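Local atomic coordinates of pseudopodium-enriched atypical kinase 1 (Homo sapiens, PDB entry 6BHC), a protein that is a pseudokinase, probably acting in signalling as a dimerising scaffold around a kinase-like fold rather than as an efficient phosphotransferase. Residues P64-G69 with E152-T157; A71-A76 with A87-K92; L156-F161 with L204-L209; L210-Q215 with P235-V240. The protein carries 1 engineered substitution. All coordinates share one frame; numbering follows the deposited sequence.

Contact 1: residues P64-G69 with E152-T157; sequences PCCEAG and EVPCLT
C66 and P154 meet through their CB atoms, 3.9 Å apart, so the first carbon of the cysteine rests beside the proline ring, which touches it with CB and CG. The torsion of C66 then decides what its sulfur reaches: SG lies anti to the backbone N (chi1 180°) and runs on along the partner segment, ending 3.6 Å from the CG2 methyl of T157. With the T157 hydroxyl between its own N and carbonyl carbon (chi1 59°), where it caps the helix, CG2 is the branch that faces C66. The same T157 CG2 lies 3.9 Å from the E67 carbonyl O. A68 approaches this methyl too, its CB 4.3 Å from T157 CG2. C65 turns its sulfur differently, its SG standing 4.3 Å from V153 CG1. No clear hydrogen bond crosses between the segments, which are held by side-chain packing. P154 also touches Y73 and A87, and C66 also touches L210. This is how the loop equivalent to a kinase's glycine-rich loop can fold down on the hinge segment, consistent with the unusual catalytic cleft of this pseudokinase.

Contact 2: residues A71-A76 with A87-K92; sequences AVYYTA and AVKICK
Y73 and K89 lie side by side on one face of a twisted antiparallel pair, the lysine chain running along the tyrosine from CB outward. K89 CB and CG each come within 3.6 Å of Y73 CE1, while K89 CD reaches 3.3 Å from Y73 OH. The lysine can follow the ring so far because CG leaves anti to the backbone N (chi1 -179°) and the chain stays extended to NZ. A71 adds a second contact to K89, its CB 3.5 Å from the lysine CG. On the opposite face, V72 CG1 packs 3.8 Å from I90 CB, the two side chains pointing the same way; the I90 CD1 methyl slants past Y74, and V88 CG2 meets A76 CB at 3.7 Å.

Between the two faces, V72 with I90 and Y74 with V88 form hydrogen-bonded pairs. V88 N to Y74 O is short and almost straight (2.7 Å, 177°), whereas V72 N approaches I90 O tilted well away from the carbonyl plane.

Further out, Q118 bonds both Y73 OH and K89 NZ, D70 makes a salt bridge to that NZ, and Y74 OH is tied to L132 O. Such a strand pair is the beta2-beta3 hairpin of the kinase N-lobe, K89 standing at the place of the lysine in the family's Val-Ala-Ile-Lys motif; here its ammonium is engaged by D70 and Q118.

Contact 3: residues L156-F161 with L204-L209; sequences LTVADF and LRLENL
V158 and A159, in the first turn of helix 158-163, give their N-H groups to carbonyls of the 204-209 loop. V158 N meets L209 O at 2.9 Å (156° at the hydrogen), from a direction tilted 22° off the carbonyl plane; A159 N to L206 O, at 3.2 Å, is weak. The first amides of a helix lack partners within it, and here the loop supplies acceptors for two of them.

The next amide is served from inside the segment. T157 and D160 form a capping box: D160 N donates to T157 OG1, and T157 N answers to D160 OD2 at 3.2 Å, striking the carboxylate oxygen on its anti side and out of plane.

Apolar packing fills the seam. The two V158 methyls fork, CG1 anti to the backbone N (chi1 176°) and 3.7 Å from L206 CD2, CG2 swung to the other side and 3.6 Å from L209 CB. A159 CB sits 3.6 Å from L206 CB, with the E207 carboxylate at the margin, its OE1 4.0 Å from that methyl.

The loop belongs to the segment corresponding to a kinase catalytic loop, and N208 is tied to D203, S241 and N242. L206 is backed by L285, E288 and M289 of helix 277-289, L209 by L187 of helix 173-194, and V158 by L211 of strand 209-212.

Contact 4: residues L210-Q215 with P235-V240; sequences LLVHYQ and PTRLIV
V212 faces both T236 and R237, a classic beta bulge that opens the antiparallel beta7-beta8 pair lying under the cleft of the kinase C-lobe. V212 and R237, within the bulge, are a hydrogen-bonded pair: V212 N donates to R237 O at 2.9 Å, and R237 N returns to V212 O, both donors lying in the plane of the carbonyl they meet. Regular pairing continues through L211 with L238 to L210 with I239, where L210 N to I239 O is nearly straight (174°), while I239 N to L210 O, though 2.8 Å long, is more bent at 143°.

On the face of V212 and I239, the CG2 methyl of V212 is the meeting point. It sits 3.5 Å from R237 CD and 3.7 Å from I239 CD1, the isoleucine crossing it at about a right angle. R237 keeps CG anti to its N (chi1 171°) and stays extended to NE; its aliphatic part passes slantwise across the valine methyl before its polar end leaves for F115, bonding that residue's carbonyl through NE and making a cation-pi contact with it. The opposite face carries L211, whose CB is 4.1 Å from P235 CB and whose CD2 approaches L238 CB; L183 and V158 cover L211 and L238 there. Q186 holds the bulged strand from the same helix as L183, bonding T236 O and L238 N.

At the exposed end, the T236 hydroxyl comes in the plane of the Y214 ring, OG1 3.1 Å from CE1. P235, meanwhile, stands over one face of the H213 imidazole, its CB 4.3 Å from the ring centroid.

Contact 1 opens first, and both strands of contact 2, a compact hairpin, fall between its two segments; contact 3 then starts on L156 and T157, where contact 1 ends, and contact 4 follows. Contacts 1 and 2 have centres about 8 Å apart and share the N-lobe sheet, strands 66-67 and 71-78 being neighbours in it. Contacts 3 and 4, with centres about 11 Å apart, meet at the small sheet of strands 156-157, 209-212 and 237-240. Contact 1 thus appears to bridge the N-lobe sheet and the small sheet. Contacts 2 and 4 have centres about 16 Å apart, yet they touch where Y73 OH packs on L210 CD1, probably in the space where active kinases bind adenine.

Contact 1: residues P64-G69 with E152-T157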
loop_
_atom_site.group_PDB
_atom_site.type_symbol
_atom_site.label_atom_id
_atom_site.label_comp_id
_atom_site.label_asym_id
_atom_site.label_seq_id
_atom_site.Cartn_x
_atom_site.Cartn_y
_atom_site.Cartn_z
ATOM N N PRO A 64 -2.002 38.987 13.207
ATOM C CA PRO A 64 -0.970 37.948 13.156
ATOM C C PRO A 64 -1.585 36.560 13.064
ATOM O O PRO A 64 -2.652 36.291 13.619
ATOM C CB PRO A 64 -0.211 38.133 14.475
ATOM C CG PRO A 64 -0.506 39.541 14.894
ATOM C CD PRO A 64 -1.901 39.812 14.422
ATOM N N CYS A 65 -0.898 35.675 12.344
ATOM C CA CYS A 65 -1.304 34.279 12.282
ATOM C C CYS A 65 -0.737 33.457 13.430
ATOM O O CYS A 65 -1.248 32.364 13.703
ATOM C CB CYS A 65 -0.885 33.656 10.946
ATOM S SG CYS A 65 0.902 33.503 10.691
ATOM N N CYS A 66 0.294 33.958 14.109
ATOM C CA CYS A 66 0.884 33.276 15.252
ATOM C C CYS A 66 1.750 34.265 16.018
ATOM O O CYS A 66 2.401 35.122 15.415
ATOM C CB CYS A 66 1.718 32.065 14.817
ATOM S SG CYS A 66 2.485 31.165 16.185
ATOM N N GLU A 67 1.751 34.138 17.344
ATOM C CA GLU A 67 2.549 34.989 18.226
ATOM C C GLU A 67 3.409 34.086 19.104
ATOM O O GLU A 67 2.934 33.554 20.111
ATOM C CB GLU A 67 1.657 35.896 19.069
ATOM C CG GLU A 67 1.011 37.027 18.289
ATOM C CD GLU A 67 -0.028 37.774 19.101
ATOM O OE1 GLU A 67 -1.157 37.258 19.242
ATOM O OE2 GLU A 67 0.287 38.870 19.609
ATOM N N ALA A 68 4.673 33.917 18.724
ATOM C CA ALA A 68 5.581 33.040 19.441
ATOM C C ALA A 68 6.360 33.826 20.495
ATOM O O ALA A 68 6.207 35.039 20.650
ATOM C CB ALA A 68 6.526 32.340 18.465
ATOM N N GLY A 69 7.214 33.117 21.231
ATOM C CA GLY A 69 8.005 33.734 22.281
ATOM C C GLY A 69 9.116 34.639 21.792
ATOM O O GLY A 69 9.648 35.418 22.590
ATOM N N GLU A 152 7.136 27.140 6.197
ATOM C CA GLU A 152 6.189 26.426 7.055
ATOM C C GLU A 152 5.441 27.465 7.880
ATOM O O GLU A 152 5.977 28.014 8.846
ATOM C CB GLU A 152 6.909 25.417 7.943
ATOM C CG GLU A 152 7.553 24.255 7.192
ATOM C CD GLU A 152 8.856 24.637 6.513
ATOM O OE1 GLU A 152 9.508 25.600 6.969
ATOM O OE2 GLU A 152 9.227 23.974 5.520
ATOM N N VAL A 153 4.198 27.738 7.498
ATOM C CA VAL A 153 3.408 28.799 8.117
ATOM C C VAL A 153 2.841 28.321 9.448
ATOM O O VAL A 153 2.082 27.342 9.482
ATOM C CB VAL A 153 2.281 29.266 7.183
ATOM C CG1 VAL A 153 1.390 30.269 7.896
ATOM C CG2 VAL A 153 2.864 29.871 5.916
ATOM N N PRO A 154 3.174 28.972 10.560
ATOM C CA PRO A 154 2.578 28.588 11.844
ATOM C C PRO A 154 1.182 29.167 12.008
ATOM O O PRO A 154 0.922 30.329 11.687
ATOM C CB PRO A 154 3.549 29.181 12.872
ATOM C CG PRO A 154 4.115 30.371 12.185
ATOM C CD PRO A 154 4.197 30.021 10.718
ATOM N N CYS A 155 0.276 28.330 12.513
ATOM C CA CYS A 155 -1.094 28.743 12.782
ATOM C C CYS A 155 -1.330 29.090 14.244
ATOM O O CYS A 155 -2.243 29.869 14.538
ATOM C CB CYS A 155 -2.071 27.638 12.362
ATOM S SG CYS A 155 -1.819 27.040 10.679
ATOM N N LEU A 156 -0.526 28.538 15.148
ATOM C CA LEU A 156 -0.627 28.781 16.582
ATOM C C LEU A 156 0.567 28.108 17.246
ATOM O O LEU A 156 1.330 27.382 16.603
ATOM C CB LEU A 156 -1.945 28.255 17.163
ATOM C CG LEU A 156 -2.129 26.740 17.287
ATOM C CD1 LEU A 156 -3.224 26.426 18.295
ATOM C CD2 LEU A 156 -2.451 26.100 15.944
ATOM N N THR A 157 0.726 28.365 18.539
ATOM C CA THR A 157 1.735 27.696 19.345
ATOM C C THR A 157 1.086 26.612 20.195
ATOM O O THR A 157 -0.138 26.523 20.308
ATOM C CB THR A 157 2.473 28.689 20.246
ATOM O OG1 THR A 157 1.532 29.333 21.113
ATOM C CG2 THR A 157 3.201 29.736 19.419
#

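Contact 2: residues A71-A76 with A87-K92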
loop_
_atom_site.group_PDB
_atom_site.type_symbol
_atom_site.label_atom_id
_atom_site.label_comp_id
_atom_site.label_asym_id
_atom_site.label_seq_id
_atom_site.Cartn_x
_atom_site.Cartn_y
_atom_site.Cartn_z
ATOM N N ALA A 71 8.966 36.155 18.296
ATOM C CA ALA A 71 8.614 36.908 17.101
ATOM C C ALA A 71 7.107 36.879 16.902
ATOM O O ALA A 71 6.373 36.181 17.606
ATOM C CB ALA A 71 9.326 36.350 15.867
ATOM N N VAL A 72 6.659 37.656 15.919
ATOM C CA VAL A 72 5.283 37.642 15.448
ATOM C C VAL A 72 5.295 37.179 13.997
ATOM O O VAL A 72 6.250 37.433 13.255
ATOM C CB VAL A 72 4.613 39.029 15.603
ATOM C CG1 VAL A 72 5.243 40.050 14.662
ATOM C CG2 VAL A 72 3.116 38.936 15.385
ATOM N N TYR A 73 4.241 36.471 13.599
ATOM C CA TYR A 73 4.167 35.848 12.284
ATOM C C TYR A 73 3.009 36.420 11.480
ATOM O O TYR A 73 1.920 36.650 12.017
ATOM C CB TYR A 73 3.999 34.332 12.395
ATOM C CG TYR A 73 5.240 33.599 12.836
ATOM C CD1 TYR A 73 6.182 33.168 11.910
ATOM C CD2 TYR A 73 5.467 33.324 14.179
ATOM C CE1 TYR A 73 7.316 32.488 12.309
ATOM C CE2 TYR A 73 6.598 32.647 14.588
ATOM C CZ TYR A 73 7.518 32.232 13.650
ATOM O OH TYR A 73 8.646 31.557 14.052
ATOM N N TYR A 74 3.248 36.626 10.187
ATOM C CA TYR A 74 2.222 37.087 9.261
ATOM C C TYR A 74 2.321 36.284 7.974
ATOM O O TYR A 74 3.412 36.143 7.413
ATOM C CB TYR A 74 2.374 38.581 8.951
ATOM C CG TYR A 74 2.046 39.502 10.102
ATOM C CD1 TYR A 74 3.019 39.878 11.017
ATOM C CD2 TYR A 74 0.764 40.012 10.263
ATOM C CE1 TYR A 74 2.724 40.727 12.067
ATOM C CE2 TYR A 74 0.458 40.862 11.308
ATOM C CZ TYR A 74 1.442 41.215 12.208
ATOM O OH TYR A 74 1.143 42.060 13.252
ATOM N N THR A 75 1.190 35.761 7.512
ATOM C CA THR A 75 1.149 35.137 6.198
ATOM C C THR A 75 1.324 36.200 5.122
ATOM O O THR A 75 0.763 37.295 5.213
ATOM C CB THR A 75 -0.171 34.394 5.996
ATOM O OG1 THR A 75 -1.259 35.323 6.060
ATOM C CG2 THR A 75 -0.355 33.340 7.073
ATOM N N ALA A 76 2.115 35.880 4.102
ATOM C CA ALA A 76 2.460 36.859 3.083
ATOM C C ALA A 76 2.520 36.196 1.716
ATOM O O ALA A 76 2.737 34.988 1.591
ATOM C CB ALA A 76 3.796 37.545 3.389
ATOM N N ALA A 87 5.598 32.826 5.298
ATOM C CA ALA A 87 5.306 33.492 6.558
ATOM C C ALA A 87 6.428 34.471 6.869
ATOM O O ALA A 87 7.608 34.134 6.723
ATOM C CB ALA A 87 5.146 32.481 7.695
ATOM N N VAL A 88 6.057 35.677 7.284
ATOM C CA VAL A 88 7.009 36.719 7.651
ATOM C C VAL A 88 7.190 36.680 9.162
ATOM O O VAL A 88 6.229 36.876 9.917
ATOM C CB VAL A 88 6.537 38.103 7.182
ATOM C CG1 VAL A 88 7.388 39.188 7.808
ATOM C CG2 VAL A 88 6.586 38.190 5.665
ATOM N N LYS A 89 8.416 36.420 9.604
ATOM C CA LYS A 89 8.743 36.321 11.021
ATOM C C LYS A 89 9.479 37.591 11.437
ATOM O O LYS A 89 10.617 37.822 11.014
ATOM C CB LYS A 89 9.583 35.073 11.290
ATOM C CG LYS A 89 9.966 34.872 12.742
ATOM C CD LYS A 89 10.875 33.663 12.921
ATOM C CE LYS A 89 11.270 33.483 14.379
ATOM N NZ LYS A 89 12.123 32.279 14.589
ATOM N N ILE A 90 8.831 38.409 12.260
ATOM C CA ILE A 90 9.385 39.678 12.720
ATOM C C ILE A 90 9.864 39.482 14.152
ATOM O O ILE A 90 9.057 39.412 15.085
ATOM C CB ILE A 90 8.356 40.813 12.626
ATOM C CG1 ILE A 90 7.692 40.826 11.248
ATOM C CG2 ILE A 90 9.020 42.154 12.903
ATOM C CD1 ILE A 90 6.600 41.868 11.111
ATOM N N CYS A 91 11.179 39.414 14.335
ATOM C CA CYS A 91 11.763 39.059 15.618
ATOM C C CYS A 91 11.701 40.232 16.597
ATOM O O CYS A 91 11.592 41.399 16.210
ATOM C CB CYS A 91 13.207 38.594 15.426
ATOM S SG CYS A 91 13.360 37.205 14.275
ATOM N N LYS A 92 11.774 39.903 17.888
ATOM C CA LYS A 92 11.617 40.921 18.920
ATOM C C LYS A 92 12.915 41.670 19.200
ATOM O O LYS A 92 12.876 42.819 19.654
ATOM C CB LYS A 92 11.088 40.285 20.205
ATOM C CG LYS A 92 9.703 39.665 20.064
ATOM C CD LYS A 92 9.233 39.043 21.369
ATOM C CE LYS A 92 7.834 38.454 21.231
ATOM N NZ LYS A 92 7.376 37.812 22.499
#

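Contact 3: residues L156-F161 with L204-L209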
loop_
_atom_site.group_PDB
_atom_site.type_symbol
_atom_site.label_atom_id
_atom_site.label_comp_id
_atom_site.label_asym_id
_atom_site.label_seq_id
_atom_site.Cartn_x
_atom_site.Cartn_y
_atom_site.Cartn_z
ATOM N N LEU A 156 -0.526 28.538 15.148
ATOM C CA LEU A 156 -0.627 28.781 16.582
ATOM C C LEU A 156 0.567 28.108 17.246
ATOM O O LEU A 156 1.330 27.382 16.603
ATOM C CB LEU A 156 -1.945 28.255 17.163
ATOM C CG LEU A 156 -2.129 26.740 17.287
ATOM C CD1 LEU A 156 -3.224 26.426 18.295
ATOM C CD2 LEU A 156 -2.451 26.100 15.944
ATOM N N THR A 157 0.726 28.365 18.539
ATOM C CA THR A 157 1.735 27.696 19.345
ATOM C C THR A 157 1.086 26.612 20.195
ATOM O O THR A 157 -0.138 26.523 20.308
ATOM C CB THR A 157 2.473 28.689 20.246
ATOM O OG1 THR A 157 1.532 29.333 21.113
ATOM C CG2 THR A 157 3.201 29.736 19.419
ATOM N N VAL A 158 1.930 25.778 20.804
ATOM C CA VAL A 158 1.403 24.791 21.736
ATOM C C VAL A 158 0.793 25.481 22.950
ATOM O O VAL A 158 -0.220 25.020 23.490
ATOM C CB VAL A 158 2.500 23.783 22.131
ATOM C CG1 VAL A 158 1.978 22.809 23.177
ATOM C CG2 VAL A 158 2.979 23.025 20.905
ATOM N N ALA A 159 1.373 26.607 23.382
ATOM C CA ALA A 159 0.771 27.379 24.464
ATOM C C ALA A 159 -0.651 27.803 24.117
ATOM O O ALA A 159 -1.551 27.725 24.961
ATOM C CB ALA A 159 1.632 28.602 24.784
ATOM N N ASP A 160 -0.875 28.246 22.877
ATOM C CA ASP A 160 -2.227 28.602 22.455
ATOM C C ASP A 160 -3.130 27.378 22.423
ATOM O O ASP A 160 -4.302 27.448 22.813
ATOM C CB ASP A 160 -2.195 29.270 21.080
ATOM C CG ASP A 160 -1.349 30.527 21.055
ATOM O OD1 ASP A 160 -1.336 31.266 22.063
ATOM O OD2 ASP A 160 -0.696 30.777 20.019
ATOM N N PHE A 161 -2.602 26.246 21.953
ATOM C CA PHE A 161 -3.387 25.018 21.905
ATOM C C PHE A 161 -3.766 24.554 23.306
ATOM O O PHE A 161 -4.919 24.186 23.559
ATOM C CB PHE A 161 -2.600 23.936 21.164
ATOM C CG PHE A 161 -3.186 22.561 21.292
ATOM C CD1 PHE A 161 -4.298 22.195 20.553
ATOM C CD2 PHE A 161 -2.614 21.628 22.143
ATOM C CE1 PHE A 161 -4.835 20.928 20.667
ATOM C CE2 PHE A 161 -3.147 20.359 22.261
ATOM C CZ PHE A 161 -4.258 20.009 21.522
ATOM N N LEU A 204 13.046 25.830 26.285
ATOM C CA LEU A 204 11.901 25.044 25.839
ATOM C C LEU A 204 10.664 25.520 26.590
ATOM O O LEU A 204 10.424 25.128 27.733
ATOM C CB LEU A 204 12.155 23.558 26.060
ATOM C CG LEU A 204 13.237 22.939 25.174
ATOM C CD1 LEU A 204 13.463 21.477 25.532
ATOM C CD2 LEU A 204 12.867 23.083 23.705
ATOM N N ARG A 205 9.879 26.378 25.946
ATOM C CA ARG A 205 8.621 26.864 26.491
ATOM C C ARG A 205 7.524 26.661 25.457
ATOM O O ARG A 205 7.790 26.603 24.253
ATOM C CB ARG A 205 8.722 28.342 26.902
ATOM C CG ARG A 205 9.596 28.564 28.132
ATOM C CD ARG A 205 9.730 30.036 28.507
ATOM N NE ARG A 205 10.586 30.772 27.581
ATOM C CZ ARG A 205 10.152 31.699 26.734
ATOM N NH1 ARG A 205 8.866 32.019 26.699
ATOM N NH2 ARG A 205 11.005 32.315 25.927
ATOM N N LEU A 206 6.285 26.543 25.939
ATOM C CA LEU A 206 5.181 26.182 25.053
ATOM C C LEU A 206 4.954 27.230 23.971
ATOM O O LEU A 206 4.490 26.896 22.875
ATOM C CB LEU A 206 3.904 25.963 25.865
ATOM C CG LEU A 206 3.901 24.750 26.800
ATOM C CD1 LEU A 206 2.560 24.605 27.506
ATOM C CD2 LEU A 206 4.246 23.479 26.037
ATOM N N GLU A 207 5.280 28.493 24.248
ATOM C CA GLU A 207 5.156 29.542 23.244
ATOM C C GLU A 207 6.283 29.518 22.219
ATOM O O GLU A 207 6.222 30.269 21.239
ATOM C CB GLU A 207 5.095 30.919 23.919
ATOM C CG GLU A 207 6.233 31.211 24.889
ATOM C CD GLU A 207 5.968 30.698 26.297
ATOM O OE1 GLU A 207 5.070 29.846 26.470
ATOM O OE2 GLU A 207 6.658 31.152 27.234
ATOM N N ASN A 208 7.301 28.681 22.413
ATOM C CA ASN A 208 8.368 28.505 21.439
ATOM C C ASN A 208 8.150 27.293 20.542
ATOM O O ASN A 208 8.948 27.062 19.629
ATOM C CB ASN A 208 9.722 28.387 22.150
ATOM C CG ASN A 208 10.132 29.674 22.842
ATOM O OD1 ASN A 208 9.826 30.769 22.371
ATOM N ND2 ASN A 208 10.826 29.548 23.968
ATOM N N LEU A 209 7.094 26.521 20.778
ATOM C CA LEU A 209 6.759 25.366 19.958
ATOM C C LEU A 209 5.586 25.729 19.056
ATOM O O LEU A 209 4.505 26.072 19.546
ATOM C CB LEU A 209 6.419 24.158 20.831
ATOM C CG LEU A 209 7.453 23.792 21.901
ATOM C CD1 LEU A 209 6.970 22.619 22.741
ATOM C CD2 LEU A 209 8.800 23.482 21.268
#

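Contact 4: residues L210-Q215 with P235-V240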
loop_
_atom_site.group_PDB
_atom_site.type_symbol
_atom_site.label_atom_id
_atom_site.label_comp_id
_atom_site.label_asym_id
_atom_site.label_seq_id
_atom_site.Cartn_x
_atom_site.Cartn_y
_atom_site.Cartn_z
ATOM N N LEU A 210 5.802 25.651 17.747
ATOM C CA LEU A 210 4.816 26.056 16.758
ATOM C C LEU A 210 4.090 24.843 16.190
ATOM O O LEU A 210 4.651 23.748 16.096
ATOM C CB LEU A 210 5.483 26.835 15.622
ATOM C CG LEU A 210 6.475 27.920 16.047
ATOM C CD1 LEU A 210 7.179 28.516 14.836
ATOM C CD2 LEU A 210 5.771 29.000 16.848
ATOM N N LEU A 211 2.835 25.056 15.801
ATOM C CA LEU A 211 2.002 24.024 15.191
ATOM C C LEU A 211 1.653 24.448 13.772
ATOM O O LEU A 211 1.047 25.505 13.567
ATOM C CB LEU A 211 0.732 23.791 16.011
ATOM C CG LEU A 211 0.953 23.190 17.397
ATOM C CD1 LEU A 211 -0.355 23.123 18.168
ATOM C CD2 LEU A 211 1.578 21.812 17.272
ATOM N N VAL A 212 2.034 23.622 12.796
ATOM C CA VAL A 212 1.791 23.896 11.387
ATOM C C VAL A 212 1.094 22.691 10.766
ATOM O O VAL A 212 0.966 21.631 11.380
ATOM C CB VAL A 212 3.090 24.220 10.619
ATOM C CG1 VAL A 212 3.891 25.291 11.342
ATOM C CG2 VAL A 212 3.919 22.967 10.440
ATOM N N HIS A 213 0.643 22.870 9.529
ATOM C CA HIS A 213 -0.013 21.806 8.786
ATOM C C HIS A 213 1.008 20.981 8.008
ATOM O O HIS A 213 2.191 21.318 7.923
ATOM C CB HIS A 213 -1.063 22.378 7.834
ATOM C CG HIS A 213 -2.311 22.842 8.517
ATOM N ND1 HIS A 213 -2.545 24.166 8.823
ATOM C CD2 HIS A 213 -3.393 22.159 8.959
ATOM C CE1 HIS A 213 -3.717 24.277 9.421
ATOM N NE2 HIS A 213 -4.252 23.073 9.516
ATOM N N TYR A 214 0.531 19.881 7.432
ATOM C CA TYR A 214 1.366 19.039 6.591
ATOM C C TYR A 214 0.508 18.455 5.479
ATOM O O TYR A 214 -0.643 18.071 5.711
ATOM C CB TYR A 214 2.037 17.923 7.401
ATOM C CG TYR A 214 1.084 16.892 7.965
ATOM C CD1 TYR A 214 0.489 17.068 9.206
ATOM C CD2 TYR A 214 0.789 15.735 7.258
ATOM C CE1 TYR A 214 -0.378 16.121 9.723
ATOM C CE2 TYR A 214 -0.073 14.784 7.764
ATOM C CZ TYR A 214 -0.654 14.981 8.997
ATOM O OH TYR A 214 -1.514 14.033 9.501
ATOM N N GLN A 215 1.068 18.399 4.275
ATOM C CA GLN A 215 0.358 17.847 3.127
ATOM C C GLN A 215 0.497 16.330 3.082
ATOM O O GLN A 215 -0.426 15.602 3.449
ATOM C CB GLN A 215 0.874 18.461 1.824
ATOM C CG GLN A 215 0.502 19.924 1.632
ATOM C CD GLN A 215 1.025 20.495 0.326
ATOM O OE1 GLN A 215 1.981 19.979 -0.252
ATOM N NE2 GLN A 215 0.394 21.565 -0.146
ATOM N N PRO A 235 -3.513 21.509 12.314
ATOM C CA PRO A 235 -2.125 21.825 12.667
ATOM C C PRO A 235 -1.566 20.874 13.721
ATOM O O PRO A 235 -1.664 21.144 14.917
ATOM C CB PRO A 235 -2.218 23.253 13.210
ATOM C CG PRO A 235 -3.612 23.366 13.723
ATOM C CD PRO A 235 -4.456 22.531 12.805
ATOM N N THR A 236 -0.982 19.765 13.269
ATOM C CA THR A 236 -0.459 18.745 14.165
ATOM C C THR A 236 1.040 18.527 14.025
ATOM O O THR A 236 1.597 17.692 14.747
ATOM C CB THR A 236 -1.191 17.416 13.939
ATOM O OG1 THR A 236 -1.169 17.090 12.545
ATOM C CG2 THR A 236 -2.633 17.517 14.408
ATOM N N ARG A 237 1.711 19.242 13.125
ATOM C CA ARG A 237 3.158 19.148 12.981
ATOM C C ARG A 237 3.819 20.146 13.926
ATOM O O ARG A 237 3.638 21.360 13.778
ATOM C CB ARG A 237 3.582 19.412 11.537
ATOM C CG ARG A 237 5.086 19.556 11.352
ATOM C CD ARG A 237 5.437 19.848 9.902
ATOM N NE ARG A 237 6.866 20.079 9.722
ATOM C CZ ARG A 237 7.431 20.351 8.551
ATOM N NH1 ARG A 237 6.687 20.423 7.455
ATOM N NH2 ARG A 237 8.740 20.549 8.474
ATOM N N LEU A 238 4.579 19.635 14.891
ATOM C CA LEU A 238 5.257 20.475 15.866
ATOM C C LEU A 238 6.609 20.919 15.325
ATOM O O LEU A 238 7.324 20.140 14.689
ATOM C CB LEU A 238 5.435 19.731 17.193
ATOM C CG LEU A 238 6.100 20.479 18.356
ATOM C CD1 LEU A 238 5.436 20.126 19.681
ATOM C CD2 LEU A 238 7.591 20.177 18.422
ATOM N N ILE A 239 6.956 22.177 15.585
ATOM C CA ILE A 239 8.191 22.771 15.092
ATOM C C ILE A 239 8.852 23.523 16.239
ATOM O O ILE A 239 8.253 24.443 16.812
ATOM C CB ILE A 239 7.938 23.701 13.894
ATOM C CG1 ILE A 239 7.621 22.874 12.644
ATOM C CG2 ILE A 239 9.128 24.604 13.657
ATOM C CD1 ILE A 239 7.468 23.692 11.380
ATOM N N VAL A 240 10.077 23.127 16.579
ATOM C CA VAL A 240 10.838 23.790 17.633
ATOM C C VAL A 240 11.475 25.048 17.062
ATOM O O VAL A 240 12.112 25.011 16.003
ATOM C CB VAL A 240 11.903 22.847 18.215
ATOM C CG1 VAL A 240 12.606 23.503 19.395
ATOM C CG2 VAL A 240 11.281 21.522 18.626
#